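Local coordinates for cycloserine biosynthesis protein DcsG (Streptomyces lavendulae, PDB 6JIL), which catalyses the ATP- and magnesium-dependent ring closure of O-ureido-D-serine to the antibiotic D-cycloserine, as a member of the ATP-grasp ligases, at residues V255-G260 / P265-M270; E34-E39 / S46-V51; D193-H198 / A286-Q291. All blocks are in the same frame, centred on the assembly; numbering follows the deposited sequence.

How the contacts relate
Contact 1 is the buried one, and it is held by backbone bonds, aliphatic side chains and a carboxylate that binds two magnesium ions. Contact 2 is partly buried at the edge of the four-stranded parallel sheet, where a salt bridge with a weak hydrogen bond sits beside a sulfur-aromatic contact. Contact 3 lies at the surface, where a single arginine reaches from a helix to a strand through water and side-chain contact. Contacts 1 and 3 both reach the five-stranded antiparallel sheet, and contact 1 is nested in the chain loop that contact 3 closes; their centres are about 20 Å apart. Contact 2 precedes both in the chain, its centre about 32 Å from that of contact 1.

Contact 1: V255-G260 / P265-M270; sequences VDLVRG and PMVLEM. With MG (magnesium ion), chain H; MG (magnesium ion), chain I; ADP (adenosine-5'-diphosphate), chain G.
Asp256 and Val258 bond through the backbone with Leu268, Glu269 and Met266 across an antiparallel hairpin whose second strand is broken at the corner of Leu268. Val258 N gives a bond of 2.9 Å to Met266 O and Val258 O takes one back from Met266 N, while Leu268 N binds Asp256 O at 2.7 Å and Asp256 N reaches Glu269 O. On one face Leu257 CD2 lies beside Pro265 CB and Val255 CG2 meets CE of selenomethionine Met270 at 3.4 Å; on the other, Val258 CG2 packs on Met266 CG at 3.7 Å. Leu268 crosses Val258 at about a right angle. Beta-branched Val255 and Val258 suit extended strands. The charged groups gather at the ADP site, where Leu268 CD2 comes within 3.1 Å of ADP O1A. Glu269 CG sits between backbone N and carbonyl carbon (chi1 76°), and the extended chain beyond carries the carboxylate to the ions. Three metal bonds hold it: Glu269 OE2 to both magnesium ions, at 2.2 and 2.3 Å, and OE1 to one; Glu271 also binds magnesium. Asp256 OD1 forms a salt bridge with Arg254. Strand 186-192 borders 255-259 on the side away from 265-270, helix 227-244 covers Leu257 and Met270, and helix 94-100 packs against Val267 and Glu269.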
loop_
_atom_site.group_PDB
_atom_site.type_symbol
_atom_site.label_atom_id
_atom_site.label_comp_id
_atom_site.label_asym_id
_atom_site.label_seq_id
_atom_site.Cartn_x
_atom_site.Cartn_y
_atom_site.Cartn_z
ATOM N N VAL A 255 3.050 6.945 1.413
ATOM C CA VAL A 255 2.228 7.079 2.598
ATOM C C VAL A 255 1.006 7.877 2.196
ATOM O O VAL A 255 1.131 9.019 1.757
ATOM C CB VAL A 255 2.983 7.825 3.704
ATOM C CG1 VAL A 255 2.140 7.886 4.962
ATOM C CG2 VAL A 255 4.306 7.130 3.978
ATOM N N ASP A 256 -0.175 7.273 2.328
ATOM C CA ASP A 256 -1.410 7.955 1.961
ATOM C C ASP A 256 -2.070 8.594 3.185
ATOM O O ASP A 256 -2.330 7.929 4.195
ATOM C CB ASP A 256 -2.360 6.977 1.265
ATOM C CG ASP A 256 -1.691 6.254 0.094
ATOM O OD1 ASP A 256 -0.855 6.872 -0.611
ATOM O OD2 ASP A 256 -2.007 5.066 -0.129
ATOM N N LEU A 257 -2.333 9.894 3.076
ATOM C CA LEU A 257 -2.921 10.675 4.161
ATOM C C LEU A 257 -4.309 11.211 3.887
ATOM O O LEU A 257 -4.646 11.530 2.752
ATOM C CB LEU A 257 -2.021 11.870 4.475
ATOM C CG LEU A 257 -0.778 11.691 5.341
ATOM C CD1 LEU A 257 -0.172 10.327 5.135
ATOM C CD2 LEU A 257 0.206 12.807 5.009
ATOM N N VAL A 258 -5.104 11.318 4.946
ATOM C CA VAL A 258 -6.448 11.875 4.863
ATOM C C VAL A 258 -6.570 12.924 5.960
ATOM O O VAL A 258 -5.827 12.890 6.941
ATOM C CB VAL A 258 -7.551 10.794 5.031
ATOM C CG1 VAL A 258 -7.531 9.850 3.836
ATOM C CG2 VAL A 258 -7.359 10.022 6.331
ATOM N N ARG A 259 -7.497 13.860 5.788
ATOM C CA ARG A 259 -7.702 14.942 6.750
ATOM C C ARG A 259 -8.723 14.595 7.824
ATOM O O ARG A 259 -9.860 14.257 7.517
ATOM C CB ARG A 259 -8.169 16.215 6.025
ATOM C CG ARG A 259 -7.294 16.632 4.848
ATOM C CD ARG A 259 -7.853 17.845 4.084
ATOM N NE ARG A 259 -7.694 19.113 4.798
ATOM C CZ ARG A 259 -8.546 19.586 5.704
ATOM N NH1 ARG A 259 -9.639 18.906 6.023
ATOM N NH2 ARG A 259 -8.299 20.745 6.298
ATOM N N GLY A 260 -8.319 14.679 9.086
ATOM C CA GLY A 260 -9.256 14.400 10.159
ATOM C C GLY A 260 -10.159 15.609 10.328
ATOM O O GLY A 260 -10.008 16.594 9.609
ATOM N N PRO A 265 -3.347 15.713 9.442
ATOM C CA PRO A 265 -3.317 14.487 8.635
ATOM C C PRO A 265 -3.123 13.176 9.389
ATOM O O PRO A 265 -2.454 13.127 10.417
ATOM C CB PRO A 265 -2.180 14.753 7.653
ATOM C CG PRO A 265 -1.223 15.567 8.480
ATOM C CD PRO A 265 -2.126 16.518 9.237
HETATM N N MSE A 266 -3.731 12.114 8.866
HETATM C CA MSE A 266 -3.601 10.781 9.447
HETATM C C MSE A 266 -3.438 9.742 8.336
HETATM O O MSE A 266 -4.023 9.862 7.258
HETATM C CB MSE A 266 -4.802 10.442 10.349
HETATM C CG MSE A 266 -6.182 10.691 9.758
HETATM SE SE MSE A 266 -7.612 10.400 11.072
HETATM C CE MSE A 266 -7.460 12.056 12.055
ATOM N N VAL A 267 -2.619 8.735 8.604
ATOM C CA VAL A 267 -2.360 7.690 7.637
ATOM C C VAL A 267 -3.610 6.885 7.306
ATOM O O VAL A 267 -4.345 6.470 8.200
ATOM C CB VAL A 267 -1.272 6.734 8.156
ATOM C CG1 VAL A 267 -1.023 5.625 7.147
ATOM C CG2 VAL A 267 0.009 7.511 8.430
ATOM N N LEU A 268 -3.846 6.691 6.009
ATOM C CA LEU A 268 -4.974 5.917 5.501
ATOM C C LEU A 268 -4.378 4.533 5.308
ATOM O O LEU A 268 -4.861 3.547 5.850
ATOM C CB LEU A 268 -5.415 6.457 4.140
ATOM C CG LEU A 268 -6.723 6.018 3.467
ATOM C CD1 LEU A 268 -6.583 6.264 1.967
ATOM C CD2 LEU A 268 -7.038 4.572 3.728
ATOM N N GLU A 269 -3.322 4.482 4.502
ATOM C CA GLU A 269 -2.603 3.251 4.232
ATOM C C GLU A 269 -1.191 3.627 3.805
ATOM O O GLU A 269 -0.916 4.781 3.470
ATOM C CB GLU A 269 -3.290 2.426 3.138
ATOM C CG GLU A 269 -3.091 2.931 1.720
ATOM C CD GLU A 269 -3.158 1.803 0.706
ATOM O OE1 GLU A 269 -2.463 0.789 0.917
ATOM O OE2 GLU A 269 -3.891 1.929 -0.295
HETATM N N MSE A 270 -0.300 2.646 3.824
HETATM C CA MSE A 270 1.095 2.859 3.472
HETATM C C MSE A 270 1.595 1.659 2.680
HETATM O O MSE A 270 1.322 0.520 3.044
HETATM C CB MSE A 270 1.905 3.039 4.756
HETATM C CG MSE A 270 3.396 2.870 4.618
HETATM SE SE MSE A 270 4.289 3.045 6.342
HETATM C CE MSE A 270 5.358 4.595 5.948
HETATM MG MG MG H . -5.112 3.388 -1.487
HETATM MG MG MG I . -2.961 0.094 -1.243
HETATM P PB ADP G . -6.420 -0.047 -0.957
HETATM O O1B ADP G . -6.227 1.328 -1.778
HETATM O O2B ADP G . -5.055 -0.639 -0.615
HETATM O O3B ADP G . -7.206 -1.042 -1.839
HETATM P PA ADP G . -7.481 1.744 0.841
HETATM O O1A ADP G . -7.270 1.897 2.279
HETATM O O2A ADP G . -6.483 2.730 0.095
HETATM O O3A ADP G . -7.225 0.179 0.448
HETATM O "O5'" ADP G . -9.018 2.096 0.519
HETATM C "C5'" ADP G . -9.174 2.326 -0.882
HETATM C "C4'" ADP G . -9.964 3.626 -1.078
HETATM O "O4'" ADP G . -11.187 3.583 -0.308
HETATM C "C3'" ADP G . -9.169 4.832 -0.592
HETATM O "O3'" ADP G . -8.359 5.381 -1.625
HETATM C "C2'" ADP G . -10.258 5.790 -0.105
HETATM O "O2'" ADP G . -10.720 6.646 -1.155
HETATM C "C1'" ADP G . -11.363 4.841 0.413
HETATM N N9 ADP G . -11.264 4.640 1.887
HETATM C C8 ADP G . -10.822 3.517 2.543
HETATM N N7 ADP G . -10.923 3.668 3.830
HETATM C C5 ADP G . -11.430 4.888 4.098
HETATM C C6 ADP G . -11.953 5.513 5.263
HETATM N N6 ADP G . -11.801 4.926 6.511
HETATM N N1 ADP G . -12.616 6.678 5.129
HETATM C C2 ADP G . -12.796 7.253 3.939
HETATM N N3 ADP G . -12.331 6.701 2.820
HETATM C C4 ADP G . -11.653 5.539 2.848
HETATM O O HOH W 1 -6.862 3.835 -3.116
HETATM O O HOH W 2 -4.162 5.408 -0.840
HETATM O O HOH W 3 -2.505 -2.116 -0.816
#

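Contact 2: E34-E39 / S46-V51; sequences EVCDWE and SRFEAV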
loop_
_atom_site.group_PDB
_atom_site.type_symbol
_atom_site.label_atom_id
_atom_site.label_comp_id
_atom_site.label_asym_id
_atom_site.label_seq_id
_atom_site.Cartn_x
_atom_site.Cartn_y
_atom_site.Cartn_z
ATOM N N GLU A 34 15.159 -6.268 -15.884
ATOM C CA GLU A 34 14.286 -7.124 -16.676
ATOM C C GLU A 34 12.936 -7.165 -15.968
ATOM O O GLU A 34 12.867 -7.310 -14.745
ATOM C CB GLU A 34 14.847 -8.548 -16.798
ATOM C CG GLU A 34 16.075 -8.671 -17.689
ATOM C CD GLU A 34 16.572 -10.107 -17.821
ATOM O OE1 GLU A 34 17.682 -10.302 -18.367
ATOM O OE2 GLU A 34 15.856 -11.038 -17.387
ATOM N N VAL A 35 11.867 -7.004 -16.736
ATOM C CA VAL A 35 10.520 -7.043 -16.187
ATOM C C VAL A 35 10.133 -8.519 -16.125
ATOM O O VAL A 35 10.177 -9.216 -17.137
ATOM C CB VAL A 35 9.535 -6.272 -17.096
ATOM C CG1 VAL A 35 8.172 -6.190 -16.440
ATOM C CG2 VAL A 35 10.075 -4.882 -17.374
ATOM N N CYS A 36 9.758 -8.992 -14.941
ATOM C CA CYS A 36 9.396 -10.396 -14.758
ATOM C C CYS A 36 8.026 -10.622 -14.130
ATOM O O CYS A 36 7.658 -9.952 -13.168
ATOM C CB CYS A 36 10.439 -11.090 -13.879
ATOM S SG CYS A 36 12.119 -10.948 -14.464
ATOM N N ASP A 37 7.285 -11.583 -14.669
ATOM C CA ASP A 37 5.978 -11.923 -14.137
ATOM C C ASP A 37 6.239 -12.953 -13.039
ATOM O O ASP A 37 6.930 -13.942 -13.274
ATOM C CB ASP A 37 5.102 -12.518 -15.242
ATOM C CG ASP A 37 3.695 -12.818 -14.772
ATOM O OD1 ASP A 37 2.786 -12.875 -15.624
ATOM O OD2 ASP A 37 3.493 -13.008 -13.555
ATOM N N TRP A 38 5.702 -12.730 -11.840
ATOM C CA TRP A 38 5.953 -13.670 -10.757
ATOM C C TRP A 38 5.345 -15.050 -10.988
ATOM O O TRP A 38 5.742 -16.020 -10.332
ATOM C CB TRP A 38 5.490 -13.100 -9.403
ATOM C CG TRP A 38 4.022 -12.818 -9.285
ATOM C CD1 TRP A 38 3.340 -11.764 -9.820
ATOM C CD2 TRP A 38 3.056 -13.591 -8.557
ATOM N NE1 TRP A 38 2.013 -11.826 -9.465
ATOM C CE2 TRP A 38 1.810 -12.938 -8.691
ATOM C CE3 TRP A 38 3.124 -14.772 -7.802
ATOM C CZ2 TRP A 38 0.637 -13.425 -8.100
ATOM C CZ3 TRP A 38 1.949 -15.260 -7.209
ATOM C CH2 TRP A 38 0.727 -14.584 -7.363
ATOM N N GLU A 39 4.396 -15.142 -11.918
ATOM C CA GLU A 39 3.752 -16.423 -12.226
ATOM C C GLU A 39 4.338 -17.110 -13.460
ATOM O O GLU A 39 3.815 -18.116 -13.932
ATOM C CB GLU A 39 2.240 -16.233 -12.395
ATOM C CG GLU A 39 1.514 -16.098 -11.061
ATOM C CD GLU A 39 0.031 -15.805 -11.199
ATOM O OE1 GLU A 39 -0.737 -16.246 -10.311
ATOM O OE2 GLU A 39 -0.366 -15.127 -12.176
ATOM N N SER A 46 17.537 -17.162 -9.952
ATOM C CA SER A 46 18.905 -17.255 -9.459
ATOM C C SER A 46 19.839 -16.385 -10.304
ATOM O O SER A 46 20.945 -16.064 -9.879
ATOM C CB SER A 46 19.389 -18.710 -9.505
ATOM O OG SER A 46 19.608 -19.143 -10.837
ATOM N N ARG A 47 19.386 -16.011 -11.498
ATOM C CA ARG A 47 20.179 -15.184 -12.410
ATOM C C ARG A 47 20.327 -13.729 -11.983
ATOM O O ARG A 47 21.267 -13.061 -12.405
ATOM C CB ARG A 47 19.568 -15.169 -13.814
ATOM C CG ARG A 47 19.753 -16.411 -14.645
ATOM C CD ARG A 47 19.225 -16.150 -16.057
ATOM N NE ARG A 47 17.831 -15.703 -16.043
ATOM C CZ ARG A 47 17.410 -14.505 -16.441
ATOM N NH1 ARG A 47 18.272 -13.603 -16.898
ATOM N NH2 ARG A 47 16.118 -14.207 -16.376
ATOM N N PHE A 48 19.395 -13.235 -11.174
ATOM C CA PHE A 48 19.429 -11.841 -10.746
ATOM C C PHE A 48 20.299 -11.521 -9.535
ATOM O O PHE A 48 20.501 -12.351 -8.652
ATOM C CB PHE A 48 18.008 -11.344 -10.467
ATOM C CG PHE A 48 17.053 -11.584 -11.594
ATOM C CD1 PHE A 48 16.172 -12.654 -11.560
ATOM C CD2 PHE A 48 17.053 -10.752 -12.706
ATOM C CE1 PHE A 48 15.308 -12.890 -12.618
ATOM C CE2 PHE A 48 16.195 -10.980 -13.768
ATOM C CZ PHE A 48 15.319 -12.051 -13.726
ATOM N N GLU A 49 20.803 -10.293 -9.511
ATOM C CA GLU A 49 21.633 -9.804 -8.418
ATOM C C GLU A 49 20.661 -9.510 -7.289
ATOM O O GLU A 49 20.928 -9.784 -6.127
ATOM C CB GLU A 49 22.332 -8.503 -8.830
ATOM C CG GLU A 49 23.576 -8.169 -8.034
ATOM C CD GLU A 49 24.808 -8.886 -8.569
ATOM O OE1 GLU A 49 25.877 -8.817 -7.919
ATOM O OE2 GLU A 49 24.704 -9.512 -9.650
ATOM N N ALA A 50 19.526 -8.938 -7.657
ATOM C CA ALA A 50 18.488 -8.598 -6.705
ATOM C C ALA A 50 17.138 -8.549 -7.410
ATOM O O ALA A 50 17.052 -8.615 -8.636
ATOM C CB ALA A 50 18.782 -7.258 -6.052
ATOM N N VAL A 51 16.088 -8.424 -6.612
ATOM C CA VAL A 51 14.730 -8.369 -7.116
ATOM C C VAL A 51 13.968 -7.238 -6.438
ATOM O O VAL A 51 14.159 -6.981 -5.253
ATOM C CB VAL A 51 14.002 -9.710 -6.844
ATOM C CG1 VAL A 51 12.524 -9.573 -7.110
ATOM C CG2 VAL A 51 14.590 -10.804 -7.731
#
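Glu34 and Arg47 cross at about a right angle, their chains meeting near the charged ends. The carboxylate and guanidinium planes are only 25° apart, and Glu34 OE2 lies at the guanidinium edge, 3.3 Å from Arg47 NH2, in a weak hydrogen bond that is part of a salt bridge. A bend at chi3 (-56°) turns the Arg47 guanidinium to meet the carboxylate; long, flexible charged residues suit this solvent-facing margin of the contact. The ring of Phe48 takes a different attitude, its plane 83° from the Glu34 carboxylate, and Glu34 OE2 stands at the ring edge, 3.6 Å from Phe48 CE2, where slightly positive C-H groups probably favour an oxygen. Strand 33-37, and strand 50-55 into which the second segment leads, belong to the N-terminal parallel sheet, consistent with the Rossmann-like domain of many ATP-grasp enzymes. Strand 4-8 lies between them, so side chains rather than backbones meet here. Cys36 points toward Phe48, and its compact, polarisable sulfur suits a place against the ring: Cys36 SG lies 3.5 Å from Phe48 CZ, a sulfur-aromatic contact approached obliquely. Phe48 is buried and also rests on Ile3 and on Ala5 of strand 4-8.

Contact 3: D193-H198 / A286-Q291; sequences DGVYSH and ALRFAQ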
loop_
_atom_site.group_PDB
_atom_site.type_symbol
_atom_site.label_atom_id
_atom_site.label_comp_id
_atom_site.label_asym_id
_atom_site.label_seq_id
_atom_site.Cartn_x
_atom_site.Cartn_y
_atom_site.Cartn_z
ATOM N N ASP A 193 14.574 6.625 0.071
ATOM C CA ASP A 193 15.618 6.578 1.092
ATOM C C ASP A 193 15.373 7.544 2.249
ATOM O O ASP A 193 16.299 8.191 2.739
ATOM C CB ASP A 193 16.995 6.846 0.482
ATOM C CG ASP A 193 17.668 5.579 0.003
ATOM O OD1 ASP A 193 17.168 4.491 0.356
ATOM O OD2 ASP A 193 18.693 5.661 -0.713
ATOM N N GLY A 194 14.120 7.629 2.681
ATOM C CA GLY A 194 13.766 8.499 3.783
ATOM C C GLY A 194 13.651 9.963 3.405
ATOM O O GLY A 194 13.557 10.819 4.285
ATOM N N VAL A 195 13.650 10.257 2.107
ATOM C CA VAL A 195 13.559 11.640 1.641
ATOM C C VAL A 195 12.326 11.882 0.775
ATOM O O VAL A 195 12.048 11.139 -0.165
ATOM C CB VAL A 195 14.830 12.032 0.850
ATOM C CG1 VAL A 195 14.697 13.442 0.278
ATOM C CG2 VAL A 195 16.043 11.935 1.760
ATOM N N TYR A 196 11.580 12.925 1.111
ATOM C CA TYR A 196 10.376 13.265 0.373
ATOM C C TYR A 196 10.711 13.615 -1.071
ATOM O O TYR A 196 11.611 14.414 -1.333
ATOM C CB TYR A 196 9.671 14.455 1.030
ATOM C CG TYR A 196 8.526 15.003 0.213
ATOM C CD1 TYR A 196 7.324 14.306 0.101
ATOM C CD2 TYR A 196 8.656 16.206 -0.476
ATOM C CE1 TYR A 196 6.277 14.796 -0.677
ATOM C CE2 TYR A 196 7.615 16.707 -1.264
ATOM C CZ TYR A 196 6.431 15.995 -1.357
ATOM O OH TYR A 196 5.408 16.484 -2.125
ATOM N N SER A 197 9.982 13.017 -2.008
ATOM C CA SER A 197 10.214 13.300 -3.417
ATOM C C SER A 197 9.064 14.080 -4.030
ATOM O O SER A 197 9.263 15.141 -4.606
ATOM C CB SER A 197 10.408 12.006 -4.206
ATOM O OG SER A 197 10.566 12.280 -5.590
ATOM N N HIS A 198 7.855 13.553 -3.896
ATOM C CA HIS A 198 6.695 14.200 -4.483
ATOM C C HIS A 198 5.412 13.550 -3.991
ATOM O O HIS A 198 5.437 12.522 -3.306
ATOM C CB HIS A 198 6.747 14.059 -5.996
ATOM C CG HIS A 198 6.770 12.633 -6.453
ATOM N ND1 HIS A 198 7.927 11.882 -6.497
ATOM C CD2 HIS A 198 5.768 11.804 -6.834
ATOM C CE1 HIS A 198 7.637 10.653 -6.886
ATOM N NE2 HIS A 198 6.334 10.579 -7.096
ATOM N N ALA A 286 11.597 9.291 -10.786
ATOM C CA ALA A 286 12.155 8.052 -11.303
ATOM C C ALA A 286 13.667 7.990 -11.143
ATOM O O ALA A 286 14.218 6.928 -10.859
ATOM C CB ALA A 286 11.775 7.881 -12.769
ATOM N N LEU A 287 14.341 9.120 -11.334
ATOM C CA LEU A 287 15.797 9.159 -11.209
ATOM C C LEU A 287 16.190 8.924 -9.754
ATOM O O LEU A 287 17.153 8.215 -9.465
ATOM C CB LEU A 287 16.348 10.509 -11.690
ATOM C CG LEU A 287 17.858 10.739 -11.540
ATOM C CD1 LEU A 287 18.616 9.666 -12.310
ATOM C CD2 LEU A 287 18.239 12.128 -12.053
ATOM N N ARG A 288 15.431 9.516 -8.840
ATOM C CA ARG A 288 15.708 9.353 -7.421
ATOM C C ARG A 288 15.507 7.899 -7.011
ATOM O O ARG A 288 16.164 7.400 -6.097
ATOM C CB ARG A 288 14.784 10.235 -6.583
ATOM C CG ARG A 288 14.823 11.698 -6.918
ATOM C CD ARG A 288 14.178 12.456 -5.796
ATOM N NE ARG A 288 14.035 13.875 -6.077
ATOM C CZ ARG A 288 13.829 14.793 -5.138
ATOM N NH1 ARG A 288 13.752 14.430 -3.858
ATOM N NH2 ARG A 288 13.686 16.067 -5.478
ATOM N N PHE A 289 14.586 7.222 -7.681
ATOM C CA PHE A 289 14.323 5.827 -7.367
ATOM C C PHE A 289 15.481 4.968 -7.879
ATOM O O PHE A 289 16.025 4.141 -7.146
ATOM C CB PHE A 289 13.001 5.392 -8.004
ATOM C CG PHE A 289 12.536 4.041 -7.572
ATOM C CD1 PHE A 289 13.127 3.394 -6.492
ATOM C CD2 PHE A 289 11.487 3.418 -8.235
ATOM C CE1 PHE A 289 12.678 2.145 -6.076
ATOM C CE2 PHE A 289 11.031 2.172 -7.830
ATOM C CZ PHE A 289 11.628 1.532 -6.747
ATOM N N ALA A 290 15.869 5.185 -9.134
ATOM C CA ALA A 290 16.966 4.427 -9.723
ATOM C C ALA A 290 18.258 4.659 -8.946
ATOM O O ALA A 290 19.036 3.732 -8.738
ATOM C CB ALA A 290 17.153 4.824 -11.176
ATOM N N GLN A 291 18.489 5.893 -8.514
ATOM C CA GLN A 291 19.698 6.192 -7.759
ATOM C C GLN A 291 19.707 5.458 -6.425
ATOM O O GLN A 291 20.724 4.885 -6.037
ATOM C CB GLN A 291 19.845 7.701 -7.540
ATOM C CG GLN A 291 20.274 8.448 -8.800
ATOM C CD GLN A 291 20.418 9.941 -8.583
ATOM O OE1 GLN A 291 19.448 10.630 -8.274
ATOM N NE2 GLN A 291 21.631 10.446 -8.741
HETATM O O HOH W 4 11.378 17.360 -3.789
#
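Arg288 reaches Ser197 because its chain is extended from CG to NE, with chi2 at -165° and chi3 at -174°, so that a helix residue whose CA lies 7.9 Å from the CA of Ser197 can carry its guanidinium across to the strand. Ser197 turns its hydroxyl opposite the main-chain nitrogen (chi1 177°), which sets Ser197 OG 3.6 Å from Arg288 CD, its nearest atom across the contact, where the aliphatic chain runs into the guanidinium. Farther out, Ser197 CA lies over one face of the guanidinium, 3.7 Å from Arg288 NH1, and Val195 CG1 stands at its edge. The carbonyl oxygen of Tyr196 approaches Arg288 NH1 obliquely at 3.3 Å. A water joins the two sides: it donates to Ser197 O at 3.2 Å and accepts a weak bond from Arg288 NH2 at 3.1 Å.

On the strand, Ser197 and His198 both face Thr190 of the neighbouring strand 186-192, which makes a classic beta bulge. Ser197 OG shares a hydrogen bond of 2.8 Å with His198 ND1, lying in the plane of the imidazole at its edge. His198 NE2 is bonded to Leu277 O, so both ring nitrogens have partners and the rotation of the ring is fixed. A small hydroxyl residue suits this place, since it binds the histidine and still lets the arginine lie alongside.

Helix 285-296 lies beside strand 195-202 of the five-stranded sheet, with Arg288 and Phe289 both reaching Phe192, and other residues of the helix rest on helix 19-28. Arg288 NE makes a salt bridge with Asp284, a few residues earlier. What reaches the strand is a water-mediated link and close packing, consistent with a surface contact where the arginine's charge is met mainly by Asp284.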